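Local coordinates for protein [4Fe-4S]-dependent U34-ARNt thiolase (Methanococcus maripaludis, PDB 6SCY) that probably thiolates uridine 34 of tRNA using ATP, and carries a [4Fe-4S] cluster and zinc, at residues S79-E91 with I110-N124. Sequence-based numbering, arbitrary orientation.
With SF4 (iron/sulfur cluster), chain E.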
# COMPACT_ATOMS: atom_id res chain seq x y z
N SER A 79 -9.58 36.93 -12.91
CA SER A 79 -9.03 35.87 -12.06
C SER A 79 -7.70 36.28 -11.46
O SER A 79 -6.84 36.79 -12.19
CB SER A 79 -8.97 34.54 -12.78
OG SER A 79 -10.19 33.84 -12.58
N ASN A 80 -7.55 36.15 -10.14
CA ASN A 80 -6.37 36.59 -9.40
C ASN A 80 -5.50 35.45 -8.91
O ASN A 80 -5.99 34.33 -8.75
CB ASN A 80 -6.80 37.49 -8.24
CG ASN A 80 -5.75 38.47 -7.79
OD1 ASN A 80 -5.12 38.30 -6.74
ND2 ASN A 80 -5.53 39.52 -8.57
N LEU A 81 -4.21 35.74 -8.65
CA LEU A 81 -3.22 34.78 -8.17
C LEU A 81 -2.33 35.46 -7.11
O LEU A 81 -1.66 36.45 -7.41
CB LEU A 81 -2.40 34.25 -9.36
CG LEU A 81 -1.64 32.95 -9.19
CD1 LEU A 81 -2.57 31.78 -9.08
CD2 LEU A 81 -0.73 32.71 -10.37
N ILE A 82 -2.39 34.97 -5.87
CA ILE A 82 -1.61 35.51 -4.75
C ILE A 82 -0.63 34.44 -4.28
O ILE A 82 -1.02 33.28 -4.19
CB ILE A 82 -2.53 36.01 -3.58
CG1 ILE A 82 -3.72 36.84 -4.10
CG2 ILE A 82 -1.73 36.81 -2.53
CD1 ILE A 82 -4.90 36.90 -3.13
N ALA A 83 0.62 34.81 -3.99
CA ALA A 83 1.63 33.87 -3.50
C ALA A 83 1.90 34.10 -2.03
O ALA A 83 2.07 35.24 -1.61
CB ALA A 83 2.92 34.01 -4.29
N ILE A 84 1.92 33.03 -1.23
CA ILE A 84 2.17 33.12 0.21
C ILE A 84 3.44 32.36 0.58
O ILE A 84 3.52 31.15 0.35
CB ILE A 84 0.98 32.67 1.10
CG1 ILE A 84 -0.39 33.15 0.59
CG2 ILE A 84 1.22 33.10 2.56
CD1 ILE A 84 -1.49 32.11 0.74
N MET A 85 4.39 33.08 1.19
CA MET A 85 5.65 32.52 1.67
C MET A 85 5.59 32.49 3.20
O MET A 85 5.32 33.52 3.82
CB MET A 85 6.85 33.34 1.19
CG MET A 85 7.08 33.29 -0.29
SD MET A 85 6.13 34.57 -1.13
CE MET A 85 7.12 34.80 -2.56
N VAL A 86 5.83 31.32 3.81
CA VAL A 86 5.76 31.18 5.26
C VAL A 86 7.15 30.96 5.87
O VAL A 86 7.69 29.86 5.77
CB VAL A 86 4.73 30.11 5.73
CG1 VAL A 86 4.48 30.20 7.23
CG2 VAL A 86 3.40 30.23 4.98
N ASN A 87 7.74 32.00 6.49
CA ASN A 87 9.04 31.85 7.14
C ASN A 87 8.80 31.19 8.49
O ASN A 87 8.26 31.82 9.41
CB ASN A 87 9.78 33.19 7.30
CG ASN A 87 10.99 33.13 8.21
OD1 ASN A 87 11.78 32.18 8.21
ND2 ASN A 87 11.16 34.17 9.01
N GLU A 88 9.21 29.92 8.61
CA GLU A 88 9.06 29.12 9.83
C GLU A 88 9.83 29.71 11.01
O GLU A 88 9.55 29.35 12.16
CB GLU A 88 9.41 27.65 9.58
CG GLU A 88 8.44 26.94 8.66
CD GLU A 88 8.96 26.55 7.29
OE1 GLU A 88 10.01 27.07 6.86
OE2 GLU A 88 8.29 25.72 6.62
N GLY A 89 10.78 30.61 10.72
CA GLY A 89 11.60 31.28 11.72
C GLY A 89 12.62 30.38 12.38
O GLY A 89 13.34 30.83 13.27
N ILE A 90 12.71 29.10 11.94
CA ILE A 90 13.64 28.10 12.46
C ILE A 90 15.05 28.38 11.91
O ILE A 90 15.59 27.59 11.12
CB ILE A 90 13.14 26.63 12.25
CG1 ILE A 90 11.60 26.48 12.44
CG2 ILE A 90 13.88 25.65 13.16
CD1 ILE A 90 10.98 25.14 11.94
N GLU A 91 15.62 29.55 12.30
CA GLU A 91 16.94 30.12 11.99
C GLU A 91 17.50 29.70 10.61
O GLU A 91 16.76 29.73 9.62
CB GLU A 91 17.92 29.78 13.14
CG GLU A 91 18.83 30.92 13.55
CD GLU A 91 19.83 30.58 14.63
OE1 GLU A 91 20.62 29.62 14.44
OE2 GLU A 91 19.84 31.27 15.68
N ILE A 110 3.55 38.61 -9.80
CA ILE A 110 2.62 37.89 -8.92
C ILE A 110 2.64 38.56 -7.54
O ILE A 110 3.72 38.76 -6.98
CB ILE A 110 2.96 36.37 -8.85
CG1 ILE A 110 2.77 35.68 -10.23
CG2 ILE A 110 2.13 35.66 -7.76
CD1 ILE A 110 3.60 34.41 -10.46
N GLU A 111 1.46 38.91 -7.01
CA GLU A 111 1.32 39.58 -5.71
C GLU A 111 1.71 38.62 -4.59
O GLU A 111 1.00 37.64 -4.35
CB GLU A 111 -0.10 40.14 -5.50
CG GLU A 111 -0.55 41.14 -6.56
CD GLU A 111 -1.26 40.55 -7.77
OE1 GLU A 111 -2.16 39.69 -7.59
OE2 GLU A 111 -0.92 40.96 -8.91
N TYR A 112 2.85 38.87 -3.94
CA TYR A 112 3.36 38.02 -2.87
C TYR A 112 3.03 38.55 -1.47
O TYR A 112 2.85 39.76 -1.29
CB TYR A 112 4.87 37.75 -3.05
CG TYR A 112 5.78 38.93 -2.79
CD1 TYR A 112 6.26 39.71 -3.84
CD2 TYR A 112 6.24 39.21 -1.50
CE1 TYR A 112 7.13 40.78 -3.61
CE2 TYR A 112 7.09 40.29 -1.26
CZ TYR A 112 7.53 41.07 -2.31
OH TYR A 112 8.39 42.12 -2.08
N LYS A 113 2.97 37.64 -0.49
CA LYS A 113 2.69 37.96 0.91
C LYS A 113 3.54 37.07 1.82
O LYS A 113 3.25 35.88 1.97
CB LYS A 113 1.19 37.80 1.22
CG LYS A 113 0.81 38.28 2.63
CD LYS A 113 -0.65 37.99 2.98
CE LYS A 113 -1.18 38.93 4.03
NZ LYS A 113 -1.07 38.37 5.41
N ILE A 114 4.58 37.66 2.43
CA ILE A 114 5.46 36.95 3.36
C ILE A 114 4.87 37.03 4.77
O ILE A 114 4.77 38.11 5.34
CB ILE A 114 6.94 37.40 3.30
CG1 ILE A 114 7.44 37.59 1.84
CG2 ILE A 114 7.82 36.42 4.10
CD1 ILE A 114 8.47 38.69 1.67
N VAL A 115 4.46 35.87 5.29
CA VAL A 115 3.86 35.70 6.60
C VAL A 115 4.80 34.84 7.44
O VAL A 115 5.38 33.89 6.92
CB VAL A 115 2.44 35.07 6.47
CG1 VAL A 115 1.88 34.63 7.81
CG2 VAL A 115 1.48 36.03 5.78
N HIS A 116 4.92 35.17 8.74
CA HIS A 116 5.79 34.47 9.69
C HIS A 116 5.03 33.54 10.65
O HIS A 116 3.83 33.73 10.88
CB HIS A 116 6.63 35.49 10.48
CG HIS A 116 7.39 36.42 9.60
ND1 HIS A 116 8.59 36.04 9.02
CD2 HIS A 116 7.07 37.66 9.16
CE1 HIS A 116 8.97 37.07 8.27
NE2 HIS A 116 8.09 38.07 8.33
N PHE A 117 5.74 32.52 11.18
CA PHE A 117 5.22 31.55 12.16
C PHE A 117 5.04 32.29 13.49
O PHE A 117 4.05 32.08 14.19
CB PHE A 117 6.21 30.38 12.31
CG PHE A 117 5.84 29.04 11.70
CD1 PHE A 117 5.46 28.95 10.36
CD2 PHE A 117 5.94 27.87 12.43
CE1 PHE A 117 5.14 27.71 9.79
CE2 PHE A 117 5.64 26.63 11.85
CZ PHE A 117 5.24 26.56 10.54
N LYS A 118 6.01 33.18 13.81
CA LYS A 118 6.03 34.00 15.03
C LYS A 118 4.91 35.04 15.05
O LYS A 118 4.41 35.36 16.13
CB LYS A 118 7.42 34.65 15.24
CG LYS A 118 8.00 35.40 14.04
CD LYS A 118 9.51 35.61 14.16
CE LYS A 118 10.09 36.29 12.95
NZ LYS A 118 11.58 36.28 12.97
N ASP A 119 4.51 35.53 13.86
CA ASP A 119 3.43 36.52 13.69
C ASP A 119 2.05 35.93 14.01
O ASP A 119 1.13 36.68 14.36
CB ASP A 119 3.47 37.10 12.26
CG ASP A 119 2.52 38.26 12.05
OD1 ASP A 119 2.83 39.38 12.51
OD2 ASP A 119 1.45 38.05 11.42
N TYR A 120 1.92 34.59 13.90
CA TYR A 120 0.67 33.87 14.17
C TYR A 120 0.73 33.12 15.51
O TYR A 120 0.41 31.93 15.58
CB TYR A 120 0.32 32.95 12.99
CG TYR A 120 -0.51 33.63 11.92
CD1 TYR A 120 -1.86 33.34 11.77
CD2 TYR A 120 0.06 34.58 11.07
CE1 TYR A 120 -2.63 33.98 10.79
CE2 TYR A 120 -0.71 35.23 10.10
CZ TYR A 120 -2.05 34.92 9.96
OH TYR A 120 -2.80 35.55 9.00
N LEU A 121 1.13 33.86 16.58
CA LEU A 121 1.29 33.44 17.99
C LEU A 121 2.38 32.37 18.20
O LEU A 121 2.45 31.38 17.46
CB LEU A 121 -0.06 33.02 18.64
CG LEU A 121 -0.74 34.06 19.56
CD1 LEU A 121 -1.19 35.31 18.80
CD2 LEU A 121 -1.94 33.46 20.25
N GLY A 122 3.23 32.62 19.20
CA GLY A 122 4.37 31.77 19.55
C GLY A 122 5.68 32.41 19.13
O GLY A 122 5.81 33.63 19.17
N THR A 123 6.67 31.57 18.72
CA THR A 123 7.99 32.05 18.28
C THR A 123 8.59 31.21 17.14
O THR A 123 8.84 31.73 16.05
CB THR A 123 8.99 32.14 19.46
OG1 THR A 123 8.31 32.15 20.72
CG2 THR A 123 9.93 33.33 19.35
N ASN A 124 8.83 29.91 17.42
CA ASN A 124 9.45 28.89 16.57
C ASN A 124 10.83 29.29 16.01
O ASN A 124 11.24 28.83 14.94
CB ASN A 124 8.53 28.35 15.46
CG ASN A 124 8.92 26.95 14.99
OD1 ASN A 124 9.71 26.23 15.62
ND2 ASN A 124 8.40 26.53 13.85
FE1 SF4 E . 10.04 19.61 8.61
FE2 SF4 E . 9.19 22.22 8.81
FE3 SF4 E . 9.85 21.18 6.35
FE4 SF4 E . 11.82 21.67 8.20
S1 SF4 E . 10.46 23.23 7.19
S2 SF4 E . 11.59 19.78 6.91
S3 SF4 E . 10.72 21.16 10.16
S4 SF4 E . 8.12 20.51 7.71
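The Phe117 ring has Glu88 CG over one face, a CH-pi contact 3.9 Å from the ring centroid. Val86 CG1 meets the same ring at its edge, in plane, 3.5 Å from Phe117 CD1. The His116 ring takes Asn87 at its edge. Asn87 ND2 donates to His116 ND1 over 3.2 Å, in the planes of both groups, though amide and ring stand 84° apart. Asn87 CG lies anti to the backbone N (chi1 168°), which carries the amide out to that ring. Glu88 bends at chi2 (111°), and its carboxylate turns to the iron-sulfur cluster, with Glu88 OE2 3.4 Å from S1. Arg94 and Arg149 form salt bridges to this carboxylate. Strands 80-87 and 111-116 are parallel neighbours in the Rossmann-like sheet of the PP-loop family, joined through helix 95-108 as a beta-alpha-beta unit. Within this chain, strand 111-116 is an edge strand of the sheet. The backbone ladder runs from Ala83 N to Glu111 O (2.9 Å) up to Phe117 N to Asn87 O (3.2 Å). Met85 CE packs on Tyr112 CB at 3.7 Å. Beyond the strands, Ile90 CD1 lies 3.5 Å from Asn124 ND2.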